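Local coordinates for protein toxin coregulated pilin (Vibrio cholerae, PDB 3HRV) that forms the major subunit of the toxin-coregulated pilus, a type IV pilus essential for bacterial aggregation and subsequent colonization of the host small intestine, at residues Gln112-Val117 and Glu176-Gly181; Ile127-Gly132 and Phe185-Gly190; Gly48-Thr53 and Ile88-Arg93; Pro92-Ala97 and Asp142-Val147. All blocks are in the same frame, centred on the assembly; numbering follows the deposited sequence.

Contact 1. Residues Gln112-Val117 and Glu176-Gly181; sequences QCKTLV and EKLCTG. With SO4 (sulfate ion), chain E.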
loop_
_atom_site.group_PDB
_atom_site.type_symbol
_atom_site.label_atom_id
_atom_site.label_comp_id
_atom_site.label_asym_id
_atom_site.label_seq_id
_atom_site.Cartn_x
_atom_site.Cartn_y
_atom_site.Cartn_z
ATOM N N GLN A 112 -8.239 -2.157 12.044
ATOM C CA GLN A 112 -8.445 -2.042 10.606
ATOM C C GLN A 112 -7.165 -2.386 9.854
ATOM O O GLN A 112 -7.200 -2.994 8.788
ATOM C CB GLN A 112 -8.907 -0.629 10.262
ATOM C CG GLN A 112 -10.253 -0.286 10.887
ATOM C CD GLN A 112 -10.661 1.147 10.657
ATOM O OE1 GLN A 112 -9.836 2.055 10.735
ATOM N NE2 GLN A 112 -11.944 1.364 10.388
ATOM N N CYS A 113 -6.031 -1.999 10.426
ATOM C CA CYS A 113 -4.740 -2.276 9.817
ATOM C C CYS A 113 -4.509 -3.786 9.733
ATOM O O CYS A 113 -4.135 -4.305 8.683
ATOM C CB CYS A 113 -3.650 -1.601 10.649
ATOM S SG CYS A 113 -1.919 -1.773 10.110
ATOM N N LYS A 114 -4.739 -4.494 10.836
ATOM C CA LYS A 114 -4.541 -5.943 10.846
ATOM C C LYS A 114 -5.465 -6.631 9.850
ATOM O O LYS A 114 -5.043 -7.486 9.072
ATOM C CB LYS A 114 -4.808 -6.525 12.237
ATOM C CG LYS A 114 -3.823 -6.105 13.318
ATOM C CD LYS A 114 -4.108 -6.862 14.612
ATOM C CE LYS A 114 -3.173 -6.443 15.731
ATOM N NZ LYS A 114 -3.360 -7.291 16.944
ATOM N N THR A 115 -6.734 -6.247 9.879
ATOM C CA THR A 115 -7.724 -6.843 9.001
ATOM C C THR A 115 -7.469 -6.545 7.530
ATOM O O THR A 115 -7.562 -7.435 6.685
ATOM C CB THR A 115 -9.126 -6.360 9.388
ATOM O OG1 THR A 115 -9.399 -6.749 10.741
ATOM C CG2 THR A 115 -10.176 -6.968 8.471
ATOM N N LEU A 116 -7.141 -5.296 7.222
ATOM C CA LEU A 116 -6.891 -4.915 5.839
ATOM C C LEU A 116 -5.660 -5.614 5.269
ATOM O O LEU A 116 -5.701 -6.171 4.173
ATOM C CB LEU A 116 -6.722 -3.398 5.730
ATOM C CG LEU A 116 -6.513 -2.885 4.303
ATOM C CD1 LEU A 116 -7.749 -3.191 3.469
ATOM C CD2 LEU A 116 -6.247 -1.395 4.330
ATOM N N VAL A 117 -4.561 -5.583 6.011
ATOM C CA VAL A 117 -3.336 -6.221 5.549
ATOM C C VAL A 117 -3.541 -7.702 5.247
ATOM O O VAL A 117 -3.075 -8.202 4.223
ATOM C CB VAL A 117 -2.207 -6.076 6.593
ATOM C CG1 VAL A 117 -1.013 -6.938 6.201
ATOM C CG2 VAL A 117 -1.786 -4.623 6.693
ATOM N N GLU A 176 0.589 -11.665 16.057
ATOM C CA GLU A 176 0.441 -10.713 17.151
ATOM C C GLU A 176 1.095 -9.354 16.917
ATOM O O GLU A 176 0.578 -8.338 17.370
ATOM C CB GLU A 176 0.966 -11.314 18.457
ATOM C CG GLU A 176 2.295 -12.033 18.296
ATOM C CD GLU A 176 2.974 -12.321 19.620
ATOM O OE1 GLU A 176 3.335 -11.352 20.320
ATOM O OE2 GLU A 176 3.148 -13.511 19.962
ATOM N N LYS A 177 2.236 -9.321 16.281
ATOM C CA LYS A 177 2.974 -8.070 16.121
ATOM C C LYS A 177 2.477 -7.189 14.982
ATOM O O LYS A 177 2.828 -6.014 14.911
ATOM C CB LYS A 177 4.463 -8.361 15.918
ATOM C CG LYS A 177 5.140 -8.987 17.127
ATOM C CD LYS A 177 5.286 -7.993 18.265
ATOM C CE LYS A 177 6.310 -6.924 17.933
ATOM N NZ LYS A 177 7.644 -7.522 17.647
ATOM N N LEU A 178 1.659 -7.746 14.098
ATOM C CA LEU A 178 1.141 -6.989 12.960
ATOM C C LEU A 178 0.512 -5.661 13.372
ATOM O O LEU A 178 -0.386 -5.615 14.219
ATOM C CB LEU A 178 0.110 -7.821 12.195
ATOM C CG LEU A 178 -0.524 -7.166 10.965
ATOM C CD1 LEU A 178 0.550 -6.764 9.960
ATOM C CD2 LEU A 178 -1.502 -8.147 10.342
ATOM N N CYS A 179 0.987 -4.583 12.756
ATOM C CA CYS A 179 0.491 -3.239 13.028
ATOM C C CYS A 179 0.654 -2.806 14.480
ATOM O O CYS A 179 -0.147 -2.028 14.992
ATOM C CB CYS A 179 -0.981 -3.134 12.640
ATOM S SG CYS A 179 -1.359 -3.554 10.909
ATOM N N THR A 180 1.695 -3.297 15.140
ATOM C CA THR A 180 1.926 -2.921 16.529
ATOM C C THR A 180 2.279 -1.444 16.600
ATOM O O THR A 180 2.894 -0.900 15.678
ATOM C CB THR A 180 3.083 -3.732 17.156
ATOM O OG1 THR A 180 3.300 -3.284 18.498
ATOM C CG2 THR A 180 4.372 -3.553 16.355
ATOM N N GLY A 181 1.873 -0.785 17.680
ATOM C CA GLY A 181 2.203 0.618 17.816
ATOM C C GLY A 181 1.068 1.571 18.113
ATOM O O GLY A 181 0.105 1.235 18.810
HETATM S S SO4 E . -14.597 -1.010 9.536
HETATM O O1 SO4 E . -13.685 -0.862 10.585
HETATM O O2 SO4 E . -14.100 -1.961 8.632
HETATM O O3 SO4 E . -14.802 0.221 8.797
HETATM O O4 SO4 E . -15.769 -1.450 10.146
#
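C113 and C179 close the disulfide that in type IV pilins bounds the D-region, here tying helix 110-120 to the turn that follows helix 172-177. The SG atoms are 2.0 Å apart with a torsion of -80° about the S-S bond. C113 puts its sulfur anti to the backbone N (chi1 -180°), which carries SG outward from the helix to meet a residue held at the third position of the type II turn from K177 to T180.

Beside this covalent link, the shape of the contact is that of a leucine laid into a shallow groove of the helix. One branch of L178, CD2, rests on the helix backbone, 3.8 Å from K114 CA, while the other, CD1, meets CG1 of V117 tip to tip at 4.1 Å. K114 forms the outer wall of the groove. Its chain runs extended beyond CG, passing over the turn so that K114 CE comes to 3.3 Å from L178 O. On the inner side, V117 and L178 both touch I157 of strand 155-158, and C113 packs on F185 and V187, so the hollow is floored by the sheet.

Q112 looks the other way, into a sulfate probably taken from the crystallisation liquor and also held by H20, S23 and N25. The Q112 NE2 to sulfate O1 bond is 2.8 Å long and nearly straight, at 169°.

Contact 2. Residues Ile127-Gly132 and Phe185-Gly190; sequences INVKEG and FTVAFG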
loop_
_atom_site.group_PDB
_atom_site.type_symbol
_atom_site.label_atom_id
_atom_site.label_comp_id
_atom_site.label_asym_id
_atom_site.label_seq_id
_atom_site.Cartn_x
_atom_site.Cartn_y
_atom_site.Cartn_z
ATOM N N ILE A 127 4.499 -4.649 1.059
ATOM C CA ILE A 127 3.632 -4.097 2.098
ATOM C C ILE A 127 4.485 -3.380 3.135
ATOM O O ILE A 127 5.421 -3.958 3.685
ATOM C CB ILE A 127 2.822 -5.192 2.815
ATOM C CG1 ILE A 127 1.978 -5.969 1.802
ATOM C CG2 ILE A 127 1.922 -4.554 3.872
ATOM C CD1 ILE A 127 1.185 -7.112 2.410
ATOM N N ASN A 128 4.154 -2.120 3.398
ATOM C CA ASN A 128 4.891 -1.310 4.362
ATOM C C ASN A 128 3.886 -0.675 5.322
ATOM O O ASN A 128 3.039 0.117 4.904
ATOM C CB ASN A 128 5.676 -0.218 3.625
ATOM C CG ASN A 128 6.647 0.524 4.528
ATOM O OD1 ASN A 128 6.423 0.647 5.730
ATOM N ND2 ASN A 128 7.723 1.041 3.944
ATOM N N VAL A 129 3.981 -1.031 6.601
ATOM C CA VAL A 129 3.075 -0.506 7.625
ATOM C C VAL A 129 3.764 0.605 8.402
ATOM O O VAL A 129 4.808 0.387 9.013
ATOM C CB VAL A 129 2.649 -1.615 8.609
ATOM C CG1 VAL A 129 1.702 -1.046 9.659
ATOM C CG2 VAL A 129 1.981 -2.753 7.847
ATOM N N LYS A 130 3.166 1.790 8.396
ATOM C CA LYS A 130 3.759 2.939 9.065
ATOM C C LYS A 130 2.812 3.633 10.033
ATOM O O LYS A 130 1.597 3.579 9.871
ATOM C CB LYS A 130 4.215 3.937 7.996
ATOM C CG LYS A 130 4.896 5.187 8.511
ATOM C CD LYS A 130 5.212 6.133 7.361
ATOM C CE LYS A 130 5.945 7.368 7.847
ATOM N NZ LYS A 130 7.245 7.011 8.480
ATOM N N GLU A 131 3.393 4.284 11.038
ATOM C CA GLU A 131 2.627 5.102 11.971
ATOM C C GLU A 131 2.567 6.553 11.505
ATOM O O GLU A 131 3.554 7.284 11.595
ATOM C CB GLU A 131 3.245 5.031 13.369
ATOM C CG GLU A 131 2.937 3.746 14.120
ATOM C CD GLU A 131 4.004 3.393 15.136
ATOM O OE1 GLU A 131 3.667 3.248 16.331
ATOM O OE2 GLU A 131 5.182 3.262 14.741
ATOM N N GLY A 132 1.363 6.874 10.990
ATOM C CA GLY A 132 1.260 8.181 10.374
ATOM C C GLY A 132 1.356 8.002 8.873
ATOM O O GLY A 132 1.610 6.896 8.389
ATOM N N PHE A 185 -2.633 4.224 11.483
ATOM C CA PHE A 185 -1.633 3.575 10.660
ATOM C C PHE A 185 -1.929 3.825 9.197
ATOM O O PHE A 185 -3.080 4.028 8.808
ATOM C CB PHE A 185 -1.630 2.064 10.882
ATOM C CG PHE A 185 -1.317 1.656 12.285
ATOM C CD1 PHE A 185 -2.314 1.619 13.254
ATOM C CD2 PHE A 185 -0.017 1.323 12.644
ATOM C CE1 PHE A 185 -2.020 1.255 14.564
ATOM C CE2 PHE A 185 0.289 0.958 13.951
ATOM C CZ PHE A 185 -0.713 0.924 14.913
ATOM N N THR A 186 -0.876 3.822 8.394
ATOM C CA THR A 186 -1.015 3.973 6.957
ATOM C C THR A 186 -0.290 2.772 6.388
ATOM O O THR A 186 0.856 2.507 6.744
ATOM C CB THR A 186 -0.338 5.246 6.414
ATOM O OG1 THR A 186 -0.952 6.407 6.987
ATOM C CG2 THR A 186 -0.494 5.308 4.897
ATOM N N VAL A 187 -0.964 2.029 5.524
ATOM C CA VAL A 187 -0.341 0.869 4.915
ATOM C C VAL A 187 -0.109 1.158 3.444
ATOM O O VAL A 187 -1.004 1.620 2.736
ATOM C CB VAL A 187 -1.217 -0.390 5.048
ATOM C CG1 VAL A 187 -0.509 -1.581 4.416
ATOM C CG2 VAL A 187 -1.510 -0.667 6.516
ATOM N N ALA A 188 1.115 0.908 2.996
ATOM C CA ALA A 188 1.472 1.121 1.605
ATOM C C ALA A 188 1.502 -0.238 0.923
ATOM O O ALA A 188 2.293 -1.107 1.293
ATOM C CB ALA A 188 2.839 1.787 1.512
ATOM N N PHE A 189 0.617 -0.428 -0.051
ATOM C CA PHE A 189 0.548 -1.674 -0.799
ATOM C C PHE A 189 1.228 -1.403 -2.129
ATOM O O PHE A 189 0.745 -0.606 -2.936
ATOM C CB PHE A 189 -0.911 -2.088 -1.006
ATOM C CG PHE A 189 -1.633 -2.405 0.273
ATOM C CD1 PHE A 189 -2.362 -1.425 0.942
ATOM C CD2 PHE A 189 -1.561 -3.680 0.825
ATOM C CE1 PHE A 189 -3.013 -1.712 2.144
ATOM C CE2 PHE A 189 -2.204 -3.980 2.026
ATOM C CZ PHE A 189 -2.932 -2.992 2.686
ATOM N N GLY A 190 2.362 -2.054 -2.354
ATOM C CA GLY A 190 3.089 -1.796 -3.579
ATOM C C GLY A 190 3.176 -2.908 -4.595
ATOM O O GLY A 190 3.067 -4.094 -4.274
#
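E131 and F185 lie side by side at the end of an antiparallel strand pair, pointing the same way, with the carboxylate and ring planes only 4° apart. The touching atom is E131 CG, 3.8 Å from F185 CE2, and E131 OE1 is occupied by the backbone N of T182. V129 crosses the same phenyl group obliquely. Further along, I127 and V187 again run alongside each other, I127 CG2 meeting V187 CG1 at 3.9 Å. The same CG1 of V187 lies over one face of the F189 ring, displaced toward its rim. All these groups share one side of the sheet, where helix 110-120 packs on V129, F185, V187 and F189.

The other side carries N128, A188, K130 and T186. N128 CB and A188 CB approach to 4.1 Å, and the amide then leads away to give its ND2 to L140 O. F134 packs over N128, T186 and A188.

N128-A188 and K130-T186 are hydrogen-bonded pairs: A188 N reaches N128 O at 2.8 Å, and K130 N reaches T186 O at 2.9 Å, nearly along the C=O axis. Register is thus fixed by the backbone, while the predominantly apolar helix-facing side chains imply that burial joins the central strand 185-191 and its neighbour 126-131 to the helix.

Contact 3. Residues Gly48-Thr53 and Ile88-Arg93; sequences GNYPAT and IFSFPR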
loop_
_atom_site.group_PDB
_atom_site.type_symbol
_atom_site.label_atom_id
_atom_site.label_comp_id
_atom_site.label_asym_id
_atom_site.label_seq_id
_atom_site.Cartn_x
_atom_site.Cartn_y
_atom_site.Cartn_z
ATOM N N GLY A 48 7.536 1.448 -18.467
ATOM C CA GLY A 48 8.716 1.072 -17.712
ATOM C C GLY A 48 8.889 1.904 -16.456
ATOM O O GLY A 48 9.584 1.498 -15.526
ATOM N N ASN A 49 8.256 3.073 -16.428
ATOM C CA ASN A 49 8.352 3.957 -15.270
ATOM C C ASN A 49 7.004 4.506 -14.825
ATOM O O ASN A 49 6.113 4.741 -15.643
ATOM C CB ASN A 49 9.225 5.119 -15.517
ATOM C CG ASN A 49 10.650 4.795 -15.121
ATOM O OD1 ASN A 49 11.100 5.151 -14.033
ATOM N ND2 ASN A 49 11.369 4.116 -16.006
ATOM N N TYR A 50 6.869 4.710 -13.519
ATOM C CA TYR A 50 5.648 5.249 -12.938
ATOM C C TYR A 50 5.824 6.755 -12.724
ATOM O O TYR A 50 6.947 7.233 -12.569
ATOM C CB TYR A 50 5.337 4.526 -11.621
ATOM C CG TYR A 50 4.948 3.078 -11.829
ATOM C CD1 TYR A 50 5.901 2.058 -11.788
ATOM C CD2 TYR A 50 3.633 2.734 -12.128
ATOM C CE1 TYR A 50 5.547 0.731 -12.043
ATOM C CE2 TYR A 50 3.269 1.420 -12.388
ATOM C CZ TYR A 50 4.226 0.421 -12.344
ATOM O OH TYR A 50 3.855 -0.880 -12.596
ATOM N N PRO A 51 4.717 7.519 -12.701
ATOM C CA PRO A 51 4.723 8.981 -12.540
ATOM C C PRO A 51 5.339 9.372 -11.133
ATOM O O PRO A 51 5.078 8.999 -9.995
ATOM C CB PRO A 51 3.244 9.324 -12.356
ATOM C CG PRO A 51 2.540 8.206 -12.990
ATOM C CD PRO A 51 3.344 7.004 -12.590
ATOM N N ALA A 52 6.255 10.413 -11.327
ATOM C CA ALA A 52 6.904 10.946 -10.140
ATOM C C ALA A 52 5.898 11.606 -9.198
ATOM O O ALA A 52 5.009 12.342 -9.634
ATOM C CB ALA A 52 7.980 11.947 -10.544
ATOM N N THR A 53 6.041 11.320 -7.906
ATOM C CA THR A 53 5.178 11.881 -6.866
ATOM C C THR A 53 6.079 12.316 -5.712
ATOM O O THR A 53 6.493 11.498 -4.898
ATOM C CB THR A 53 4.169 10.839 -6.338
ATOM O OG1 THR A 53 4.876 9.680 -5.884
ATOM C CG2 THR A 53 3.185 10.438 -7.431
ATOM N N ILE A 88 -1.195 7.560 -4.129
ATOM C CA ILE A 88 -0.434 6.628 -4.948
ATOM C C ILE A 88 0.951 7.230 -5.111
ATOM O O ILE A 88 1.107 8.287 -5.725
ATOM C CB ILE A 88 -1.064 6.415 -6.341
ATOM C CG1 ILE A 88 -2.499 5.899 -6.191
ATOM C CG2 ILE A 88 -0.232 5.404 -7.137
ATOM C CD1 ILE A 88 -3.239 5.769 -7.506
ATOM N N PHE A 89 1.943 6.564 -4.529
ATOM C CA PHE A 89 3.327 7.014 -4.593
ATOM C C PHE A 89 4.145 6.163 -5.543
ATOM O O PHE A 89 4.035 4.938 -5.547
ATOM C CB PHE A 89 4.014 6.911 -3.228
ATOM C CG PHE A 89 3.682 8.017 -2.274
ATOM C CD1 PHE A 89 2.602 7.906 -1.405
ATOM C CD2 PHE A 89 4.479 9.154 -2.213
ATOM C CE1 PHE A 89 2.324 8.916 -0.484
ATOM C CE2 PHE A 89 4.210 10.167 -1.298
ATOM C CZ PHE A 89 3.132 10.048 -0.431
ATOM N N SER A 90 4.973 6.814 -6.346
ATOM C CA SER A 90 5.861 6.084 -7.228
ATOM C C SER A 90 7.158 6.060 -6.425
ATOM O O SER A 90 7.535 7.071 -5.834
ATOM C CB SER A 90 6.067 6.845 -8.537
ATOM O OG SER A 90 4.948 6.697 -9.390
ATOM N N PHE A 91 7.818 4.909 -6.353
ATOM C CA PHE A 91 9.067 4.849 -5.606
ATOM C C PHE A 91 10.096 3.955 -6.289
ATOM O O PHE A 91 9.793 3.277 -7.268
ATOM C CB PHE A 91 8.813 4.466 -4.127
ATOM C CG PHE A 91 8.352 3.051 -3.898
ATOM C CD1 PHE A 91 9.102 2.199 -3.092
ATOM C CD2 PHE A 91 7.144 2.589 -4.412
ATOM C CE1 PHE A 91 8.661 0.912 -2.795
ATOM C CE2 PHE A 91 6.693 1.299 -4.120
ATOM C CZ PHE A 91 7.454 0.460 -3.308
ATOM N N PRO A 92 11.343 3.957 -5.798
ATOM C CA PRO A 92 12.375 3.132 -6.427
ATOM C C PRO A 92 12.313 1.621 -6.293
ATOM O O PRO A 92 11.716 1.077 -5.367
ATOM C CB PRO A 92 13.665 3.702 -5.843
ATOM C CG PRO A 92 13.257 4.118 -4.488
ATOM C CD PRO A 92 11.910 4.769 -4.707
ATOM N N ARG A 93 12.938 0.951 -7.257
ATOM C CA ARG A 93 13.031 -0.499 -7.260
ATOM C C ARG A 93 14.453 -0.831 -7.672
ATOM O O ARG A 93 14.879 -0.506 -8.780
ATOM C CB ARG A 93 12.053 -1.143 -8.244
ATOM C CG ARG A 93 12.225 -2.655 -8.299
ATOM C CD ARG A 93 11.265 -3.352 -9.243
ATOM N NE ARG A 93 11.558 -4.784 -9.300
ATOM C CZ ARG A 93 10.813 -5.682 -9.936
ATOM N NH1 ARG A 93 9.716 -5.307 -10.577
ATOM N NH2 ARG A 93 11.174 -6.959 -9.941
HETATM O O HOH W 1 8.068 9.479 -7.033
#
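T53 OG1 accepts the backbone N-H of S90 at 2.9 Å and a nearly straight 166°, fastening the long loop between helix 24-44 and strand 87-93, the αβ-loop of type IV pilins, to an outermost strand of the antiparallel sheet. The bond falls on the edge of strand 87-93 turned away from strand 100-108. T53 can reach it because its OG1 stands in the crowded position between backbone N and carbonyl carbon (chi1 55°). The same torsion brings T53 CG2 to 3.4 Å from I88 O, a carbonyl buried here with no polar partner in the model.

A water completes the junction, accepting from T53 N at 2.9 Å and lying 2.7 Å from S90 O, to which it can donate, so the loop probably reaches both backbone polar atoms of S90, one directly and one through solvent. The S90 hydroxyl is directed at P51 O, but that separation is too short to be read as an ordinary bond, and its details remain doubtful.

Y50 and T53 frame the serine. The Y50 ring descends beside the strand toward helix 24-44 and meets the F101 ring, and its OH is hydrogen-bonded to S192 O.

Contact 4. Residues Pro92-Ala97 and Asp142-Val147; sequences PRNSAA and DFETSV
R93 and E144 make the outer half of this contact. The arginine chain runs straight from CG to NE, with CG anti to the backbone N (chi1 176°), and this brings NE to E144 OE2 at 3.1 Å in a salt bridge. The carboxylate oxygen lies at the guanidinium edge, near its plane, whereas the N-H arrives from above the carboxylate plane, the two flat groups being turned 59° apart. A water spans R93 NH2 and E144 OE1, so the pair is closed a second time, and R93 NH1 has S192 OG as its partner. Over one face of the guanidinium lies CE2 of F143, offset toward the rim, with the planes 55° apart; R93 CD comes to 3.5 Å from F143 CD2.

D142 holds the inner half. R93 to A96 form a type I' β-turn following strand 87-93, and both N-H groups at its corner are taken by this one carboxylate: N94 N meets OD2 of D142 at 2.7 Å through the syn lone pair, and S95 N meets OD1 of D142 at 2.9 Å. The same OD2 also accepts E144 N at 2.8 Å, an Asx turn, and T145 N from above the carboxylate plane. Three N-H groups thus grip a single oxygen, which would be expected to favour its charged form. N94 adds its amide, stacked against the E144 carboxylate. Alongside, the strand itself takes part: F143 N gives a bond of 3.0 Å to P92 O, on the edge turned away from strand 100-108.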
loop_
_atom_site.group_PDB
_atom_site.type_symbol
_atom_site.label_atom_id
_atom_site.label_comp_id
_atom_site.label_asym_id
_atom_site.label_seq_id
_atom_site.Cartn_x
_atom_site.Cartn_y
_atom_site.Cartn_z
ATOM N N PRO A 92 11.343 3.957 -5.798
ATOM C CA PRO A 92 12.375 3.132 -6.427
ATOM C C PRO A 92 12.313 1.621 -6.293
ATOM O O PRO A 92 11.716 1.077 -5.367
ATOM C CB PRO A 92 13.665 3.702 -5.843
ATOM C CG PRO A 92 13.257 4.118 -4.488
ATOM C CD PRO A 92 11.910 4.769 -4.707
ATOM N N ARG A 93 12.938 0.951 -7.257
ATOM C CA ARG A 93 13.031 -0.499 -7.260
ATOM C C ARG A 93 14.453 -0.831 -7.672
ATOM O O ARG A 93 14.879 -0.506 -8.780
ATOM C CB ARG A 93 12.053 -1.143 -8.244
ATOM C CG ARG A 93 12.225 -2.655 -8.299
ATOM C CD ARG A 93 11.265 -3.352 -9.243
ATOM N NE ARG A 93 11.558 -4.784 -9.300
ATOM C CZ ARG A 93 10.813 -5.682 -9.936
ATOM N NH1 ARG A 93 9.716 -5.307 -10.577
ATOM N NH2 ARG A 93 11.174 -6.959 -9.941
ATOM N N ASN A 94 15.191 -1.463 -6.769
ATOM C CA ASN A 94 16.574 -1.827 -7.037
ATOM C C ASN A 94 17.383 -0.563 -7.324
ATOM O O ASN A 94 18.240 -0.545 -8.207
ATOM C CB ASN A 94 16.640 -2.790 -8.225
ATOM C CG ASN A 94 17.893 -3.638 -8.217
ATOM O OD1 ASN A 94 18.423 -3.965 -7.157
ATOM N ND2 ASN A 94 18.374 -3.998 -9.402
ATOM N N SER A 95 17.084 0.491 -6.566
ATOM C CA SER A 95 17.759 1.784 -6.670
ATOM C C SER A 95 17.358 2.655 -7.859
ATOM O O SER A 95 17.776 3.810 -7.948
ATOM C CB SER A 95 19.277 1.585 -6.671
ATOM O OG SER A 95 19.781 1.618 -5.347
ATOM N N ALA A 96 16.557 2.112 -8.768
ATOM C CA ALA A 96 16.108 2.875 -9.930
ATOM C C ALA A 96 14.840 3.622 -9.533
ATOM O O ALA A 96 13.875 3.013 -9.085
ATOM C CB ALA A 96 15.826 1.938 -11.096
ATOM N N ALA A 97 14.847 4.940 -9.702
ATOM C CA ALA A 97 13.704 5.768 -9.333
ATOM C C ALA A 97 12.418 5.490 -10.107
ATOM O O ALA A 97 12.441 5.204 -11.305
ATOM C CB ALA A 97 14.070 7.243 -9.472
ATOM N N ASP A 142 12.552 0.732 -0.673
ATOM C CA ASP A 142 12.808 0.270 -2.032
ATOM C C ASP A 142 12.060 -1.035 -2.284
ATOM O O ASP A 142 12.169 -1.984 -1.511
ATOM C CB ASP A 142 14.312 0.051 -2.234
ATOM C CG ASP A 142 14.679 -0.219 -3.682
ATOM O OD1 ASP A 142 15.291 0.663 -4.321
ATOM O OD2 ASP A 142 14.351 -1.311 -4.186
ATOM N N PHE A 143 11.300 -1.073 -3.372
ATOM C CA PHE A 143 10.512 -2.245 -3.728
ATOM C C PHE A 143 11.306 -3.545 -3.777
ATOM O O PHE A 143 10.809 -4.597 -3.375
ATOM C CB PHE A 143 9.841 -2.020 -5.086
ATOM C CG PHE A 143 8.921 -3.134 -5.511
ATOM C CD1 PHE A 143 7.606 -3.183 -5.054
ATOM C CD2 PHE A 143 9.365 -4.130 -6.376
ATOM C CE1 PHE A 143 6.746 -4.207 -5.454
ATOM C CE2 PHE A 143 8.516 -5.158 -6.781
ATOM C CZ PHE A 143 7.202 -5.199 -6.320
ATOM N N GLU A 144 12.544 -3.480 -4.258
ATOM C CA GLU A 144 13.344 -4.690 -4.382
ATOM C C GLU A 144 14.463 -4.890 -3.367
ATOM O O GLU A 144 14.853 -6.027 -3.106
ATOM C CB GLU A 144 13.916 -4.780 -5.803
ATOM C CG GLU A 144 14.658 -6.079 -6.101
ATOM C CD GLU A 144 14.853 -6.314 -7.588
ATOM O OE1 GLU A 144 15.436 -7.356 -7.956
ATOM O OE2 GLU A 144 14.422 -5.457 -8.390
ATOM N N THR A 145 14.976 -3.810 -2.785
ATOM C CA THR A 145 16.069 -3.959 -1.828
ATOM C C THR A 145 15.696 -3.821 -0.352
ATOM O O THR A 145 16.517 -4.099 0.522
ATOM C CB THR A 145 17.231 -2.990 -2.152
ATOM O OG1 THR A 145 16.778 -1.636 -2.053
ATOM C CG2 THR A 145 17.751 -3.245 -3.557
ATOM N N SER A 146 14.471 -3.394 -0.062
ATOM C CA SER A 146 14.049 -3.279 1.333
ATOM C C SER A 146 13.683 -4.675 1.826
ATOM O O SER A 146 12.727 -5.282 1.344
ATOM C CB SER A 146 12.838 -2.347 1.473
ATOM O OG SER A 146 13.215 -0.988 1.333
ATOM N N VAL A 147 14.455 -5.185 2.783
ATOM C CA VAL A 147 14.219 -6.516 3.327
ATOM C C VAL A 147 13.101 -6.515 4.361
ATOM O O VAL A 147 13.139 -5.768 5.338
ATOM C CB VAL A 147 15.500 -7.084 3.968
ATOM C CG1 VAL A 147 15.224 -8.456 4.565
ATOM C CG2 VAL A 147 16.598 -7.175 2.920
HETATM O O HOH W 2 13.574 -8.696 -9.683
#

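Contacts 1 and 2 join a helix and a disulfide-linked turn to the middle of the sheet, their centres about 10 Å apart. They touch where C113 SG packs on V129 CG1 at 3.7 Å. Contacts 3 and 4 sit at the sheet's edge, share P92 and R93, and have centres about 11 Å apart, F91 CE1 lying 3.4 Å from F143 N. Contact 2 lies between, its centre about 16 Å from those of contacts 3 and 4, and reaches contact 4 through G190 O and F143 CE1. Contacts 1 and 3 are on opposite sides of the chain's centre, about 26 Å apart between centres. The sulfate belongs to contact 1.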